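Long-range contacts in alpha-amylase (Eisenia fetida, PDB 6M4K), which probably hydrolyses internal alpha-1,4-glucosidic linkages of starch and related polysaccharides, as a calcium- and chloride-dependent member of glycosyl hydrolase family 13: residues A[265-270]-A[313-318]; A[257-262]-A[299-304]; A[318-323]-A[348-353]; A[304-309]-A[344-349]. All coordinates share one frame; numbering follows the deposited sequence.

Contact 1 of 4, residues A[265-270]-A[313-318]; sequences LGNVVR and FGTILT
G266 and T315 meet backbone to backbone: G266 CA lies 3.3 Å from T315 O in a CA-H...O contact, and the two segments come nearest at the CA atoms of G266 and I316 (5.1 Å). The contact joins helix 259-270, which follows the sixth strand of the TIM barrel, to the long loop after the seventh. R270 reaches over the backbone of G314 to I316. Its CG stands beside the backbone N (chi1 -72°), and the side chain then runs straight to NE. R270 NE gives a weak bond to T315 O (2.9 Å). R270 NH2 gives a straighter one to I316 O (2.9 Å, 160°), which lies at the edge of the guanidinium near its plane. NH2 stands above the I316 carbonyl plane. L317 CD2 covers one face of the guanidinium, 3.5 Å from R270 NE, and the backbone of G314 and T315 covers the opposite face. L317 CD1 lies 3.9 Å from V269 CB. L317 and V269 also reach M324 of helix 322-334. N267 OD1 is shared: it accepts from N272 ND2 and from T315 OG1. T315 OG1 lies 2.9 Å from N267 OD1, 26° out of the N267 carbonyl plane.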
loop_
_atom_site.group_PDB
_atom_site.type_symbol
_atom_site.label_atom_id
_atom_site.label_comp_id
_atom_site.label_asym_id
_atom_site.label_seq_id
_atom_site.Cartn_x
_atom_site.Cartn_y
_atom_site.Cartn_z
ATOM N N LEU A 265 4.748 -7.433 11.967
ATOM C CA LEU A 265 4.492 -6.281 12.828
ATOM C C LEU A 265 3.132 -6.388 13.512
ATOM O O LEU A 265 2.983 -5.997 14.677
ATOM C CB LEU A 265 4.629 -4.972 12.046
ATOM C CG LEU A 265 6.043 -4.662 11.549
ATOM C CD1 LEU A 265 6.073 -3.340 10.818
ATOM C CD2 LEU A 265 7.044 -4.651 12.700
ATOM N N GLY A 266 2.134 -6.913 12.803
ATOM C CA GLY A 266 0.832 -7.118 13.421
ATOM C C GLY A 266 0.906 -8.073 14.596
ATOM O O GLY A 266 0.426 -7.773 15.694
ATOM N N ASN A 267 1.549 -9.221 14.394
ATOM C CA ASN A 267 1.704 -10.175 15.487
ATOM C C ASN A 267 2.489 -9.575 16.647
ATOM O O ASN A 267 2.158 -9.813 17.816
ATOM C CB ASN A 267 2.376 -11.449 14.968
ATOM C CG ASN A 267 1.400 -12.377 14.274
ATOM O OD1 ASN A 267 0.212 -12.399 14.610
ATOM N ND2 ASN A 267 1.884 -13.146 13.307
ATOM N N VAL A 268 3.543 -8.809 16.355
ATOM C CA VAL A 268 4.373 -8.261 17.421
ATOM C C VAL A 268 3.596 -7.240 18.242
ATOM O O VAL A 268 3.557 -7.315 19.476
ATOM C CB VAL A 268 5.681 -7.671 16.862
ATOM C CG1 VAL A 268 6.393 -6.874 17.950
ATOM C CG2 VAL A 268 6.591 -8.790 16.343
ATOM N N VAL A 269 2.967 -6.270 17.574
ATOM C CA VAL A 269 2.273 -5.213 18.307
ATOM C C VAL A 269 1.066 -5.769 19.052
ATOM O O VAL A 269 0.727 -5.293 20.145
ATOM C CB VAL A 269 1.933 -4.037 17.370
ATOM C CG1 VAL A 269 1.065 -3.001 18.079
ATOM C CG2 VAL A 269 3.219 -3.394 16.876
ATOM N N ARG A 270 0.411 -6.782 18.492
ATOM C CA ARG A 270 -0.690 -7.443 19.187
ATOM C C ARG A 270 -0.213 -8.352 20.309
ATOM O O ARG A 270 -1.047 -8.810 21.104
ATOM C CB ARG A 270 -1.475 -8.304 18.212
ATOM C CG ARG A 270 -2.326 -7.529 17.209
ATOM C CD ARG A 270 -2.879 -8.472 16.186
ATOM N NE ARG A 270 -3.837 -7.847 15.282
ATOM C CZ ARG A 270 -5.138 -7.729 15.530
ATOM N NH1 ARG A 270 -5.650 -8.191 16.670
ATOM N NH2 ARG A 270 -5.931 -7.156 14.638
ATOM N N PHE A 313 -8.667 -12.324 10.612
ATOM C CA PHE A 313 -8.773 -11.048 11.314
ATOM C C PHE A 313 -7.913 -10.964 12.577
ATOM O O PHE A 313 -8.023 -9.987 13.327
ATOM C CB PHE A 313 -10.236 -10.735 11.644
ATOM C CG PHE A 313 -11.015 -10.178 10.485
ATOM C CD1 PHE A 313 -10.830 -8.869 10.081
ATOM C CD2 PHE A 313 -11.934 -10.958 9.808
ATOM C CE1 PHE A 313 -11.542 -8.345 9.019
ATOM C CE2 PHE A 313 -12.652 -10.437 8.742
ATOM C CZ PHE A 313 -12.451 -9.131 8.351
ATOM N N GLY A 314 -7.049 -11.942 12.819
ATOM C CA GLY A 314 -6.363 -12.044 14.090
ATOM C C GLY A 314 -4.939 -11.524 14.169
ATOM O O GLY A 314 -4.336 -11.587 15.242
ATOM N N THR A 315 -4.398 -10.984 13.080
ATOM C CA THR A 315 -2.984 -10.618 12.953
ATOM C C THR A 315 -2.823 -9.225 12.354
ATOM O O THR A 315 -2.186 -8.353 12.956
ATOM C CB THR A 315 -2.204 -11.645 12.117
ATOM O OG1 THR A 315 -2.086 -12.876 12.845
ATOM C CG2 THR A 315 -0.801 -11.130 11.798
ATOM N N ILE A 316 -3.402 -8.998 11.172
ATOM C CA ILE A 316 -3.263 -7.702 10.515
ATOM C C ILE A 316 -3.886 -6.604 11.370
ATOM O O ILE A 316 -4.971 -6.772 11.944
ATOM C CB ILE A 316 -3.888 -7.766 9.112
ATOM C CG1 ILE A 316 -3.172 -8.803 8.234
ATOM C CG2 ILE A 316 -3.858 -6.391 8.442
ATOM C CD1 ILE A 316 -1.660 -8.571 8.089
ATOM N N LEU A 317 -3.206 -5.467 11.456
ATOM C CA LEU A 317 -3.738 -4.295 12.133
ATOM C C LEU A 317 -4.318 -3.316 11.120
ATOM O O LEU A 317 -3.772 -3.131 10.024
ATOM C CB LEU A 317 -2.651 -3.613 12.965
ATOM C CG LEU A 317 -2.228 -4.410 14.197
ATOM C CD1 LEU A 317 -0.940 -3.852 14.797
ATOM C CD2 LEU A 317 -3.369 -4.400 15.232
ATOM N N THR A 318 -5.450 -2.712 11.483
ATOM C CA THR A 318 -6.196 -1.828 10.603
ATOM C C THR A 318 -6.751 -0.686 11.436
ATOM O O THR A 318 -6.590 -0.646 12.655
ATOM C CB THR A 318 -7.376 -2.561 9.959
ATOM O OG1 THR A 318 -8.400 -2.759 10.954
ATOM C CG2 THR A 318 -6.962 -3.910 9.420
#

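Contact 2 of 4, residues A[257-262]-A[299-304]; sequences TEFKHG and IDNHDN
F259 and I299 bury the most surface here, and G262 comes next. The F259 ring presents its edge to two asparagine amides. F259 CZ lies 3.5 Å from N301 ND2, and F259 CD2 4.0 Å from N304 ND2. Both amides stand nearly upright to the ring plane. F259 CG lies beside the backbone N (chi1 -78°), which swings the ring across to the loop. The ring also packs edge-to-face with F298. The loop residues I299-N304 read IDNHDN and belong to the conserved segment that follows the seventh barrel strand in family 13 amylases. Within it the two asparagines bind each other's backbone. N301 N donates to N304 OD1 (2.9 Å). N304 N donates to N301 OD1 (2.8 Å, 178°), which makes an Asx motif. These bonds fix the rotation of both amides and turn each NH2 group to the phenyl edge. G262 packs its CA against I299 O at 3.8 Å. Water 1 donates to both G262 O and I299 O, 2.9 Å from each. The I299 side chain bends back, and its CD1 comes 4.3 Å from H261 NE2. That nitrogen is hydrogen-bonded to E332 OE1 of helix 322-334, whose side I299 also lines.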
loop_
_atom_site.group_PDB
_atom_site.type_symbol
_atom_site.label_atom_id
_atom_site.label_comp_id
_atom_site.label_asym_id
_atom_site.label_seq_id
_atom_site.Cartn_x
_atom_site.Cartn_y
_atom_site.Cartn_z
ATOM N N THR A 257 5.638 -6.504 -3.141
ATOM C CA THR A 257 4.944 -6.352 -1.867
ATOM C C THR A 257 5.435 -7.401 -0.883
ATOM O O THR A 257 5.378 -8.603 -1.159
ATOM C CB THR A 257 3.444 -6.581 -2.078
ATOM O OG1 THR A 257 3.246 -7.860 -2.710
ATOM C CG2 THR A 257 2.826 -5.494 -2.948
ATOM N N GLU A 258 5.863 -6.959 0.298
ATOM C CA GLU A 258 6.299 -7.894 1.335
ATOM C C GLU A 258 5.180 -8.059 2.362
ATOM O O GLU A 258 5.080 -7.302 3.332
ATOM C CB GLU A 258 7.614 -7.430 1.953
ATOM C CG GLU A 258 8.137 -8.319 3.095
ATOM C CD GLU A 258 8.195 -9.797 2.738
ATOM O OE1 GLU A 258 9.315 -10.336 2.561
ATOM O OE2 GLU A 258 7.123 -10.436 2.657
ATOM N N PHE A 259 4.315 -9.053 2.136
ATOM C CA PHE A 259 3.227 -9.306 3.073
ATOM C C PHE A 259 3.711 -9.851 4.417
ATOM O O PHE A 259 2.980 -9.768 5.412
ATOM C CB PHE A 259 2.202 -10.244 2.433
ATOM C CG PHE A 259 1.294 -9.561 1.451
ATOM C CD1 PHE A 259 1.682 -9.371 0.126
ATOM C CD2 PHE A 259 0.059 -9.076 1.866
ATOM C CE1 PHE A 259 0.842 -8.726 -0.769
ATOM C CE2 PHE A 259 -0.783 -8.427 0.975
ATOM C CZ PHE A 259 -0.394 -8.250 -0.339
ATOM N N LYS A 260 4.929 -10.391 4.490
ATOM C CA LYS A 260 5.423 -10.830 5.795
ATOM C C LYS A 260 5.604 -9.660 6.746
ATOM O O LYS A 260 5.514 -9.830 7.961
ATOM C CB LYS A 260 6.752 -11.580 5.654
ATOM C CG LYS A 260 6.644 -12.885 4.882
ATOM C CD LYS A 260 8.036 -13.430 4.535
ATOM C CE LYS A 260 7.951 -14.726 3.727
ATOM N NZ LYS A 260 9.310 -15.167 3.291
ATOM N N HIS A 261 5.856 -8.471 6.207
ATOM C CA HIS A 261 6.130 -7.296 7.029
ATOM C C HIS A 261 4.934 -6.956 7.917
ATOM O O HIS A 261 5.060 -6.854 9.145
ATOM C CB HIS A 261 6.512 -6.168 6.063
ATOM C CG HIS A 261 6.559 -4.794 6.646
ATOM N ND1 HIS A 261 7.745 -4.171 6.985
ATOM C CD2 HIS A 261 5.579 -3.883 6.851
ATOM C CE1 HIS A 261 7.482 -2.942 7.392
ATOM N NE2 HIS A 261 6.176 -2.744 7.319
ATOM N N GLY A 262 3.754 -6.804 7.316
ATOM C CA GLY A 262 2.573 -6.490 8.109
ATOM C C GLY A 262 2.109 -7.653 8.965
ATOM O O GLY A 262 1.550 -7.449 10.049
ATOM N N ILE A 299 1.402 -1.773 6.557
ATOM C CA ILE A 299 0.774 -2.469 7.678
ATOM C C ILE A 299 -0.426 -3.286 7.213
ATOM O O ILE A 299 -0.590 -4.450 7.613
ATOM C CB ILE A 299 0.416 -1.477 8.798
ATOM C CG1 ILE A 299 1.689 -0.780 9.299
ATOM C CG2 ILE A 299 -0.331 -2.183 9.946
ATOM C CD1 ILE A 299 2.818 -1.720 9.737
ATOM N N ASP A 300 -1.278 -2.692 6.375
ATOM C CA ASP A 300 -2.439 -3.381 5.826
ATOM C C ASP A 300 -2.665 -2.899 4.403
ATOM O O ASP A 300 -2.132 -1.866 3.987
ATOM C CB ASP A 300 -3.717 -3.229 6.701
ATOM C CG ASP A 300 -4.265 -1.809 6.745
ATOM O OD1 ASP A 300 -3.500 -0.829 6.612
ATOM O OD2 ASP A 300 -5.499 -1.663 6.963
ATOM N N ASN A 301 -3.453 -3.665 3.650
ATOM C CA ASN A 301 -3.920 -3.260 2.329
ATOM C C ASN A 301 -5.432 -3.482 2.250
ATOM O O ASN A 301 -6.081 -3.894 3.226
ATOM C CB ASN A 301 -3.131 -3.937 1.193
ATOM C CG ASN A 301 -3.539 -5.381 0.954
ATOM O OD1 ASN A 301 -4.271 -5.980 1.749
ATOM N ND2 ASN A 301 -3.067 -5.951 -0.157
ATOM N N HIS A 302 -5.997 -3.227 1.071
ATOM C CA HIS A 302 -7.449 -3.259 0.936
ATOM C C HIS A 302 -7.996 -4.672 1.086
ATOM O O HIS A 302 -9.139 -4.852 1.528
ATOM C CB HIS A 302 -7.853 -2.630 -0.402
ATOM C CG HIS A 302 -7.383 -3.392 -1.600
ATOM N ND1 HIS A 302 -6.121 -3.245 -2.139
ATOM C CD2 HIS A 302 -8.017 -4.311 -2.367
ATOM C CE1 HIS A 302 -5.998 -4.047 -3.182
ATOM N NE2 HIS A 302 -7.129 -4.708 -3.337
ATOM N N ASP A 303 -7.200 -5.681 0.736
ATOM C CA ASP A 303 -7.629 -7.072 0.829
ATOM C C ASP A 303 -7.553 -7.578 2.255
ATOM O O ASP A 303 -8.524 -8.146 2.774
ATOM C CB ASP A 303 -6.713 -7.981 0.011
ATOM C CG ASP A 303 -6.960 -7.908 -1.462
ATOM O OD1 ASP A 303 -8.136 -7.798 -1.878
ATOM O OD2 ASP A 303 -5.961 -7.998 -2.210
ATOM N N ASN A 304 -6.399 -7.421 2.897
ATOM C CA ASN A 304 -6.234 -8.029 4.203
ATOM C C ASN A 304 -6.875 -7.240 5.332
ATOM O O ASN A 304 -7.111 -7.815 6.394
ATOM C CB ASN A 304 -4.782 -8.472 4.464
ATOM C CG ASN A 304 -3.806 -7.314 4.618
ATOM O OD1 ASN A 304 -4.193 -6.177 4.896
ATOM N ND2 ASN A 304 -2.511 -7.625 4.507
HETATM O O HOH W 1 -0.558 -5.513 10.277
#

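Contact 3 of 4, residues A[318-323]-A[348-353]. With SO4 (sulfate ion), chain F.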
loop_
_atom_site.group_PDB
_atom_site.type_symbol
_atom_site.label_atom_id
_atom_site.label_comp_id
_atom_site.label_asym_id
_atom_site.label_seq_id
_atom_site.Cartn_x
_atom_site.Cartn_y
_atom_site.Cartn_z
ATOM N N THR A 318 -5.450 -2.712 11.483
ATOM C CA THR A 318 -6.196 -1.828 10.603
ATOM C C THR A 318 -6.751 -0.686 11.436
ATOM O O THR A 318 -6.590 -0.646 12.655
ATOM C CB THR A 318 -7.376 -2.561 9.959
ATOM O OG1 THR A 318 -8.400 -2.759 10.954
ATOM C CG2 THR A 318 -6.962 -3.910 9.420
ATOM N N PHE A 319 -7.438 0.245 10.771
ATOM C CA PHE A 319 -8.045 1.368 11.485
ATOM C C PHE A 319 -9.067 0.918 12.530
ATOM O O PHE A 319 -9.389 1.699 13.431
ATOM C CB PHE A 319 -8.669 2.375 10.507
ATOM C CG PHE A 319 -9.892 1.866 9.790
ATOM C CD1 PHE A 319 -11.158 2.048 10.340
ATOM C CD2 PHE A 319 -9.786 1.241 8.565
ATOM C CE1 PHE A 319 -12.284 1.596 9.689
ATOM C CE2 PHE A 319 -10.919 0.786 7.900
ATOM C CZ PHE A 319 -12.178 0.966 8.472
ATOM N N PHE A 320 -9.569 -0.316 12.441
ATOM C CA PHE A 320 -10.456 -0.831 13.484
ATOM C C PHE A 320 -9.721 -1.079 14.797
ATOM O O PHE A 320 -10.364 -1.160 15.851
ATOM C CB PHE A 320 -11.162 -2.108 13.007
ATOM C CG PHE A 320 -12.321 -1.862 12.076
ATOM C CD1 PHE A 320 -13.517 -1.360 12.560
ATOM C CD2 PHE A 320 -12.229 -2.163 10.725
ATOM C CE1 PHE A 320 -14.590 -1.143 11.707
ATOM C CE2 PHE A 320 -13.295 -1.949 9.875
ATOM C CZ PHE A 320 -14.477 -1.444 10.366
ATOM N N GLU A 321 -8.393 -1.216 14.765
ATOM C CA GLU A 321 -7.581 -1.337 15.967
ATOM C C GLU A 321 -6.646 -0.133 16.005
ATOM O O GLU A 321 -5.423 -0.273 15.926
ATOM C CB GLU A 321 -6.787 -2.651 15.951
ATOM C CG GLU A 321 -7.646 -3.917 15.804
ATOM C CD GLU A 321 -8.048 -4.220 14.364
ATOM O OE1 GLU A 321 -7.232 -3.970 13.444
ATOM O OE2 GLU A 321 -9.186 -4.692 14.138
ATOM N N ALA A 322 -7.225 1.063 16.133
ATOM C CA ALA A 322 -6.515 2.287 15.774
ATOM C C ALA A 322 -5.270 2.513 16.622
ATOM O O ALA A 322 -4.235 2.959 16.104
ATOM C CB ALA A 322 -7.460 3.483 15.877
ATOM N N ASN A 323 -5.338 2.238 17.927
ATOM C CA ASN A 323 -4.189 2.534 18.777
ATOM C C ASN A 323 -2.995 1.663 18.409
ATOM O O ASN A 323 -1.874 2.158 18.251
ATOM C CB ASN A 323 -4.554 2.360 20.254
ATOM C CG ASN A 323 -3.584 3.066 21.172
ATOM O OD1 ASN A 323 -3.295 4.252 20.995
ATOM N ND2 ASN A 323 -3.056 2.337 22.150
ATOM N N TRP A 348 -16.943 0.649 6.614
ATOM C CA TRP A 348 -17.998 -0.212 6.105
ATOM C C TRP A 348 -18.492 -1.056 7.265
ATOM O O TRP A 348 -17.825 -1.139 8.302
ATOM C CB TRP A 348 -17.503 -1.089 4.939
ATOM C CG TRP A 348 -16.744 -2.331 5.345
ATOM C CD1 TRP A 348 -17.247 -3.604 5.469
ATOM C CD2 TRP A 348 -15.345 -2.424 5.661
ATOM N NE1 TRP A 348 -16.245 -4.475 5.845
ATOM C CE2 TRP A 348 -15.073 -3.774 5.973
ATOM C CE3 TRP A 348 -14.293 -1.495 5.707
ATOM C CZ2 TRP A 348 -13.804 -4.215 6.327
ATOM C CZ3 TRP A 348 -13.024 -1.945 6.057
ATOM C CH2 TRP A 348 -12.798 -3.290 6.367
ATOM N N PRO A 349 -19.717 -1.667 7.146
ATOM C CA PRO A 349 -20.266 -2.404 8.304
ATOM C C PRO A 349 -19.634 -3.779 8.469
ATOM O O PRO A 349 -20.266 -4.831 8.277
ATOM C CB PRO A 349 -21.760 -2.471 7.965
ATOM C CG PRO A 349 -21.776 -2.551 6.476
ATOM C CD PRO A 349 -20.673 -1.615 6.024
ATOM N N ARG A 350 -18.345 -3.791 8.824
ATOM C CA ARG A 350 -17.645 -5.049 9.047
ATOM C C ARG A 350 -18.416 -5.896 10.050
ATOM O O ARG A 350 -18.817 -5.406 11.108
ATOM C CB ARG A 350 -16.229 -4.771 9.572
ATOM C CG ARG A 350 -15.344 -6.019 9.645
ATOM C CD ARG A 350 -13.982 -5.729 10.270
ATOM N NE ARG A 350 -14.126 -5.571 11.712
ATOM C CZ ARG A 350 -13.122 -5.542 12.577
ATOM N NH1 ARG A 350 -11.869 -5.641 12.150
ATOM N NH2 ARG A 350 -13.364 -5.424 13.877
ATOM N N ASN A 351 -18.610 -7.166 9.713
ATOM C CA ASN A 351 -19.546 -8.017 10.456
ATOM C C ASN A 351 -18.988 -9.442 10.431
ATOM O O ASN A 351 -19.308 -10.230 9.541
ATOM C CB ASN A 351 -20.930 -7.940 9.824
ATOM C CG ASN A 351 -21.971 -8.684 10.616
ATOM O OD1 ASN A 351 -22.229 -8.341 11.764
ATOM N ND2 ASN A 351 -22.569 -9.695 10.019
ATOM N N ILE A 352 -18.122 -9.745 11.398
ATOM C CA ILE A 352 -17.363 -10.994 11.365
ATOM C C ILE A 352 -18.196 -12.120 11.965
ATOM O O ILE A 352 -18.597 -12.060 13.133
ATOM C CB ILE A 352 -16.001 -10.846 12.061
ATOM C CG1 ILE A 352 -15.182 -9.761 11.354
ATOM C CG2 ILE A 352 -15.247 -12.182 12.049
ATOM C CD1 ILE A 352 -14.011 -9.234 12.176
ATOM N N VAL A 353 -18.453 -13.145 11.165
ATOM C CA VAL A 353 -19.240 -14.305 11.570
ATOM C C VAL A 353 -18.447 -15.531 11.155
ATOM O O VAL A 353 -18.114 -15.691 9.976
ATOM C CB VAL A 353 -20.631 -14.302 10.906
ATOM C CG1 VAL A 353 -21.427 -15.543 11.297
ATOM C CG2 VAL A 353 -21.388 -13.033 11.275
HETATM S S SO4 F . -6.973 -0.688 19.808
HETATM O O1 SO4 F . -5.726 -0.926 19.086
HETATM O O2 SO4 F . -6.738 -0.951 21.224
HETATM O O3 SO4 F . -7.366 0.710 19.613
HETATM O O4 SO4 F . -8.025 -1.563 19.297
HETATM O O HOH W 2 -10.346 -4.864 9.810
HETATM O O HOH W 3 -11.300 -4.777 15.678
#
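F320 and R350 form a flat stack between the turn just before helix 322-334 and the loop that leads into strand 352-353. That helix follows the seventh strand of the TIM barrel; E321 is its N-cap residue, and T318 OG1 makes an ST turn with F320 N. The R350 side chain bends at chi3 (75°) and lays its guanidinium on the F320 ring, planes 17° apart. R350 CZ stands 4.1 Å from the F320 ring centroid, a cation-pi contact, and R350 CD adds a CH-pi contact. F319 CE1 covers the opposite face of F320. F320 turns its edge to the W348 face in a T-shaped pair, with F320 CE2 3.8 Å from W348 CH2 and planes at 86°. F319 CZ touches W348 CZ3 at 3.9 Å. The direct polar contact is looser: R350 NH1 and E321 OE2 form a long, weak salt bridge (3.5 Å). Water 3 donates to E321 OE2 (2.6 Å) and accepts from R350 NH2 (2.8 Å). Water 2 joins R350 NH1 to T318 OG1. A sulfate, probably from the crystallisation liquor, accepts from N323 N and M324 N. The geometry suggests that stacking and bridging water position R350 more than the weak direct bond does.

Contact 4 of 4, residues A[304-309]-A[344-349]; sequences NQRGHG and SSYNWP
R306 reaches across to W348 and Y346 from a turn in the loop after the seventh barrel strand. R306 CB lies over the rim of one face of the H308 ring. R306 CG rests 3.7 Å from W348 CZ2. The side chain stays extended through CD to NE, and these two atoms carry the guanidinium over the indole. R306 CZ stands 4.1 Å from the centroid of the six-membered ring of W348, a cation-pi stack with planes 22° apart. R306 NH1 donates to Q305 OE1 (2.8 Å) on a lone pair, in the carbonyl plane, and to H302 O. R306 NH2 comes 3.5 Å from Y346 CZ, with the guanidinium and phenol planes at 59°. The phenol oxygen is bonded to V362 O. This is where the loops after the seventh and eighth strands of the TIM barrel meet. W63 makes a further cation-pi contact with R306. Water 4 lies in the guanidinium plane and over the Y346 ring; it accepts from R306 NH2 and Y346 N and donates to Q305 OE1. Q305 NE2 gives S345 OG a nearly straight bond (2.9 Å, 175°) in the amide plane. S345 OG is also bonded to E385 OE2, and Q305 NE2 to D300 OD2.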
loop_
_atom_site.group_PDB
_atom_site.type_symbol
_atom_site.label_atom_id
_atom_site.label_comp_id
_atom_site.label_asym_id
_atom_site.label_seq_id
_atom_site.Cartn_x
_atom_site.Cartn_y
_atom_site.Cartn_z
ATOM N N ASN A 304 -6.399 -7.421 2.897
ATOM C CA ASN A 304 -6.234 -8.029 4.203
ATOM C C ASN A 304 -6.875 -7.240 5.332
ATOM O O ASN A 304 -7.111 -7.815 6.394
ATOM C CB ASN A 304 -4.782 -8.472 4.464
ATOM C CG ASN A 304 -3.806 -7.314 4.618
ATOM O OD1 ASN A 304 -4.193 -6.177 4.896
ATOM N ND2 ASN A 304 -2.511 -7.625 4.507
ATOM N N GLN A 305 -7.231 -5.968 5.121
ATOM C CA GLN A 305 -8.066 -5.313 6.129
ATOM C C GLN A 305 -9.489 -5.867 6.139
ATOM O O GLN A 305 -10.249 -5.567 7.068
ATOM C CB GLN A 305 -8.069 -3.777 5.994
ATOM C CG GLN A 305 -8.828 -3.244 4.786
ATOM C CD GLN A 305 -8.936 -1.718 4.702
ATOM O OE1 GLN A 305 -9.760 -1.212 3.931
ATOM N NE2 GLN A 305 -8.136 -0.986 5.482
ATOM N N ARG A 306 -9.856 -6.651 5.128
ATOM C CA ARG A 306 -11.131 -7.352 5.049
ATOM C C ARG A 306 -11.003 -8.813 5.443
ATOM O O ARG A 306 -11.925 -9.598 5.182
ATOM C CB ARG A 306 -11.728 -7.228 3.643
ATOM C CG ARG A 306 -12.254 -5.832 3.386
ATOM C CD ARG A 306 -12.489 -5.454 1.909
ATOM N NE ARG A 306 -13.145 -4.159 1.943
ATOM C CZ ARG A 306 -12.524 -3.012 2.185
ATOM N NH1 ARG A 306 -11.195 -2.966 2.258
ATOM N NH2 ARG A 306 -13.221 -1.896 2.315
ATOM N N GLY A 307 -9.883 -9.198 6.057
ATOM C CA GLY A 307 -9.732 -10.538 6.588
ATOM C C GLY A 307 -9.274 -11.580 5.601
ATOM O O GLY A 307 -9.305 -12.774 5.925
ATOM N N HIS A 308 -8.845 -11.176 4.406
ATOM C CA HIS A 308 -8.477 -12.123 3.364
ATOM C C HIS A 308 -7.021 -12.582 3.430
ATOM O O HIS A 308 -6.640 -13.471 2.661
ATOM C CB HIS A 308 -8.802 -11.534 1.986
ATOM C CG HIS A 308 -10.247 -11.169 1.817
ATOM N ND1 HIS A 308 -10.677 -10.234 0.901
ATOM C CD2 HIS A 308 -11.356 -11.601 2.463
ATOM C CE1 HIS A 308 -11.992 -10.116 0.978
ATOM N NE2 HIS A 308 -12.428 -10.935 1.918
ATOM N N GLY A 309 -6.203 -11.996 4.299
ATOM C CA GLY A 309 -4.853 -12.483 4.486
ATOM C C GLY A 309 -4.803 -13.630 5.471
ATOM O O GLY A 309 -5.805 -14.001 6.084
ATOM N N SER A 344 -5.183 4.130 2.949
ATOM C CA SER A 344 -6.191 5.132 3.284
ATOM C C SER A 344 -7.554 4.544 2.951
ATOM O O SER A 344 -7.822 4.207 1.792
ATOM C CB SER A 344 -5.955 6.455 2.548
ATOM O OG SER A 344 -6.691 7.495 3.177
ATOM N N SER A 345 -8.400 4.409 3.975
ATOM C CA SER A 345 -9.559 3.525 3.925
ATOM C C SER A 345 -10.884 4.275 3.979
ATOM O O SER A 345 -10.960 5.455 4.334
ATOM C CB SER A 345 -9.541 2.574 5.124
ATOM O OG SER A 345 -8.287 1.935 5.247
ATOM N N TYR A 346 -11.942 3.522 3.683
ATOM C CA TYR A 346 -13.288 3.939 4.027
ATOM C C TYR A 346 -13.888 2.967 5.038
ATOM O O TYR A 346 -13.494 1.806 5.139
ATOM C CB TYR A 346 -14.172 4.066 2.781
ATOM C CG TYR A 346 -14.373 2.806 1.953
ATOM C CD1 TYR A 346 -15.278 1.828 2.360
ATOM C CD2 TYR A 346 -13.696 2.611 0.746
ATOM C CE1 TYR A 346 -15.493 0.697 1.606
ATOM C CE2 TYR A 346 -13.910 1.477 -0.019
ATOM C CZ TYR A 346 -14.814 0.520 0.409
ATOM O OH TYR A 346 -15.036 -0.588 -0.363
ATOM N N ASN A 347 -14.877 3.461 5.780
ATOM C CA ASN A 347 -15.601 2.646 6.744
ATOM C C ASN A 347 -16.659 1.805 6.041
ATOM O O ASN A 347 -17.210 2.189 5.010
ATOM C CB ASN A 347 -16.259 3.568 7.772
ATOM C CG ASN A 347 -16.554 2.875 9.088
ATOM O OD1 ASN A 347 -16.211 1.718 9.294
ATOM N ND2 ASN A 347 -17.186 3.607 10.000
ATOM N N TRP A 348 -16.943 0.649 6.614
ATOM C CA TRP A 348 -17.998 -0.212 6.105
ATOM C C TRP A 348 -18.492 -1.056 7.265
ATOM O O TRP A 348 -17.825 -1.139 8.302
ATOM C CB TRP A 348 -17.503 -1.089 4.939
ATOM C CG TRP A 348 -16.744 -2.331 5.345
ATOM C CD1 TRP A 348 -17.247 -3.604 5.469
ATOM C CD2 TRP A 348 -15.345 -2.424 5.661
ATOM N NE1 TRP A 348 -16.245 -4.475 5.845
ATOM C CE2 TRP A 348 -15.073 -3.774 5.973
ATOM C CE3 TRP A 348 -14.293 -1.495 5.707
ATOM C CZ2 TRP A 348 -13.804 -4.215 6.327
ATOM C CZ3 TRP A 348 -13.024 -1.945 6.057
ATOM C CH2 TRP A 348 -12.798 -3.290 6.367
ATOM N N PRO A 349 -19.717 -1.667 7.146
ATOM C CA PRO A 349 -20.266 -2.404 8.304
ATOM C C PRO A 349 -19.634 -3.779 8.469
ATOM O O PRO A 349 -20.266 -4.831 8.277
ATOM C CB PRO A 349 -21.760 -2.471 7.965
ATOM C CG PRO A 349 -21.776 -2.551 6.476
ATOM C CD PRO A 349 -20.673 -1.615 6.024
HETATM O O HOH W 4 -11.832 0.513 3.266
#

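From the N terminus, contact 2 opens first, at the start of helix 259-270, and contact 1 opens farther along the same helix. Contact 2 closes at 299-304, past the seventh barrel strand. Contact 1 closes at 313-318, so the two cross. N304 ends contact 2 and begins contact 4, which crosses contact 1 and closes at 344-349, after the eighth strand. T318 ends contact 1 and begins contact 3, which spans helix 322-334 and closes at 348-353. Contacts 3 and 4 share W348 and P349. Contacts 1 and 2 tie helix 259-270 to the loop after strand 295-297; contacts 3 and 4 tie that loop and the turn before helix 322-334 to the segment after strand 339-344.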